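Local structure of protein insensitive (Drosophila melanogaster, 4IX7) at residues C[31-34]-C[35-38]. The protein represses transcription of genes involved in neural development, preferentially binding the palindrome 5'-CCAATTGG-3' through its BEN domain, and acts as a corepressor for Su(H) that inhibits Notch signaling. Sequence-based numbering, arbitrary orientation.
Sequences TRKL and LVTI. With nucleotides of chain B.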
loop_
_atom_site.group_PDB
_atom_site.type_symbol
_atom_site.label_atom_id
_atom_site.label_comp_id
_atom_site.label_asym_id
_atom_site.label_seq_id
_atom_site.Cartn_x
_atom_site.Cartn_y
_atom_site.Cartn_z
ATOM N N THR C 31 14.268 -0.041 5.943
ATOM C CA THR C 31 13.617 1.218 6.278
ATOM C C THR C 31 13.374 1.311 7.784
ATOM O O THR C 31 13.676 2.326 8.415
ATOM C CB THR C 31 12.304 1.353 5.496
ATOM O OG1 THR C 31 12.606 1.304 4.099
ATOM C CG2 THR C 31 11.619 2.682 5.790
ATOM N N ARG C 32 12.856 0.240 8.375
ATOM C CA ARG C 32 12.600 0.223 9.812
ATOM C C ARG C 32 13.877 0.459 10.605
ATOM O O ARG C 32 13.884 1.218 11.575
ATOM C CB ARG C 32 11.952 -1.101 10.239
ATOM C CG ARG C 32 10.528 -1.278 9.745
ATOM C CD ARG C 32 9.991 -2.671 10.070
ATOM N NE ARG C 32 8.593 -2.777 9.671
ATOM C CZ ARG C 32 7.567 -2.503 10.469
ATOM N NH1 ARG C 32 6.325 -2.608 10.012
ATOM N NH2 ARG C 32 7.777 -2.129 11.725
ATOM N N LYS C 33 14.965 -0.190 10.194
ATOM C CA LYS C 33 16.216 -0.041 10.932
ATOM C C LYS C 33 16.722 1.392 10.878
ATOM O O LYS C 33 17.150 1.943 11.894
ATOM C CB LYS C 33 17.292 -1.002 10.422
ATOM C CG LYS C 33 18.593 -0.944 11.221
ATOM C CD LYS C 33 18.351 -1.210 12.707
ATOM C CE LYS C 33 19.653 -1.544 13.432
ATOM N NZ LYS C 33 19.462 -1.813 14.888
ATOM N N LEU C 34 16.669 1.999 9.697
ATOM C CA LEU C 34 17.104 3.387 9.579
ATOM C C LEU C 34 16.225 4.274 10.454
ATOM O O LEU C 34 16.728 5.155 11.148
ATOM C CB LEU C 34 17.067 3.852 8.119
ATOM C CG LEU C 34 18.097 3.199 7.188
ATOM C CD1 LEU C 34 17.799 3.532 5.734
ATOM C CD2 LEU C 34 19.496 3.669 7.563
ATOM N N LEU C 35 14.914 4.050 10.421
ATOM C CA LEU C 35 13.999 4.868 11.217
ATOM C C LEU C 35 14.294 4.852 12.710
ATOM O O LEU C 35 14.299 5.903 13.344
ATOM C CB LEU C 35 12.549 4.448 10.986
ATOM C CG LEU C 35 11.921 4.868 9.658
ATOM C CD1 LEU C 35 10.600 4.134 9.497
ATOM C CD2 LEU C 35 11.714 6.386 9.542
ATOM N N VAL C 36 14.535 3.675 13.282
ATOM C CA VAL C 36 14.770 3.606 14.722
ATOM C C VAL C 36 16.173 4.053 15.100
ATOM O O VAL C 36 16.473 4.226 16.282
ATOM C CB VAL C 36 14.477 2.208 15.303
ATOM C CG1 VAL C 36 13.003 1.869 15.084
ATOM C CG2 VAL C 36 15.414 1.154 14.697
ATOM N N THR C 37 17.030 4.227 14.097
ATOM C CA THR C 37 18.367 4.767 14.330
ATOM C C THR C 37 18.345 6.295 14.308
ATOM O O THR C 37 19.051 6.953 15.081
ATOM C CB THR C 37 19.375 4.235 13.280
ATOM O OG1 THR C 37 19.377 2.801 13.313
ATOM C CG2 THR C 37 20.790 4.723 13.600
ATOM N N ILE C 38 17.489 6.852 13.460
ATOM C CA ILE C 38 17.477 8.285 13.170
ATOM C C ILE C 38 16.473 9.045 14.046
ATOM O O ILE C 38 16.704 10.209 14.406
ATOM C CB ILE C 38 17.181 8.510 11.670
ATOM C CG1 ILE C 38 18.384 8.063 10.833
ATOM C CG2 ILE C 38 16.808 9.954 11.373
ATOM C CD1 ILE C 38 18.032 7.783 9.385
ATOM P P DT B 3 10.516 -4.939 13.591
ATOM O OP1 DT B 3 11.900 -5.208 13.135
ATOM O OP2 DT B 3 10.025 -3.573 13.816
ATOM O "O5'" DT B 3 9.518 -5.616 12.532
ATOM C "C5'" DT B 3 9.805 -6.926 12.124
ATOM C "C4'" DT B 3 8.692 -7.392 11.213
ATOM O "O4'" DT B 3 7.483 -7.524 12.000
ATOM C "C3'" DT B 3 8.352 -6.436 10.074
ATOM O "O3'" DT B 3 8.550 -7.141 8.841
ATOM C "C2'" DT B 3 6.900 -6.044 10.336
ATOM C "C1'" DT B 3 6.385 -7.208 11.159
ATOM N N1 DT B 3 5.241 -6.908 12.049
ATOM C C2 DT B 3 4.148 -7.758 12.032
ATOM O O2 DT B 3 4.067 -8.731 11.293
ATOM N N3 DT B 3 3.147 -7.412 12.903
ATOM C C4 DT B 3 3.147 -6.357 13.792
ATOM O O4 DT B 3 2.195 -6.140 14.537
ATOM C C5 DT B 3 4.321 -5.523 13.768
ATOM C C7 DT B 3 4.426 -4.338 14.682
ATOM C C6 DT B 3 5.308 -5.840 12.924
ATOM P P DC B 4 8.321 -6.406 7.437
ATOM O OP1 DC B 4 9.166 -7.079 6.421
ATOM O OP2 DC B 4 8.423 -4.946 7.655
ATOM O "O5'" DC B 4 6.789 -6.686 7.126
ATOM C "C5'" DC B 4 6.377 -8.036 6.969
ATOM C "C4'" DC B 4 4.868 -8.072 6.899
ATOM O "O4'" DC B 4 4.319 -7.590 8.143
ATOM C "C3'" DC B 4 4.265 -7.146 5.847
ATOM O "O3'" DC B 4 3.878 -7.996 4.781
ATOM C "C2'" DC B 4 3.072 -6.476 6.534
ATOM C "C1'" DC B 4 2.991 -7.193 7.868
ATOM N N1 DC B 4 2.580 -6.335 9.010
ATOM C C2 DC B 4 1.374 -6.597 9.668
ATOM O O2 DC B 4 0.683 -7.539 9.273
ATOM N N3 DC B 4 1.005 -5.813 10.704
ATOM C C4 DC B 4 1.789 -4.796 11.094
ATOM N N4 DC B 4 1.386 -4.041 12.131
ATOM C C5 DC B 4 3.016 -4.502 10.421
ATOM C C6 DC B 4 3.371 -5.289 9.395
#
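L35 N bonds to T31 O (2.9 Å) and V36 N to R32 O (3.1 Å), both i to i+4, in the last two turns of helix 27-38 of the BEN domain. The bonding loosens near the end. T37 N divides itself weakly between K33 O and L34 O, while I38 N reaches L34 O at 3.0 Å.

K33 O gains a firmer partner in the T37 hydroxyl, with OG1 donating at 2.8 Å from 32° out of the carbonyl plane. The hydroxyl lies beside its own backbone N (chi1 -57°), turned back toward the preceding turn.

Apolar contacts are light. The side chains of T31 and L35 lie side by side, CG2 to CD1 at 4.1 Å, and I38 CD1 reaches L34 CB at 4.2 Å.

In one of its two modelled conformers, R32 extends to the DNA of chain B. NE donates to OP2 of DC4 at 3.0 Å, NH2 bonds weakly to OP2 of DT3, and C2' of DT3 lies over one guanidinium face. These bonds go to phosphate oxygens, so R32 holds the sugar-phosphate backbone rather than reading bases through them. NH1 forms a salt bridge with D101 of helix 88-112, which with the NE bond helps to fix how the guanidinium is turned against the DNA.

T31 and R32 touch helix 88-112. L35 and I38 pack on I76 of helix 70-84, and L34 and T37 meet V14 of strand 13-15.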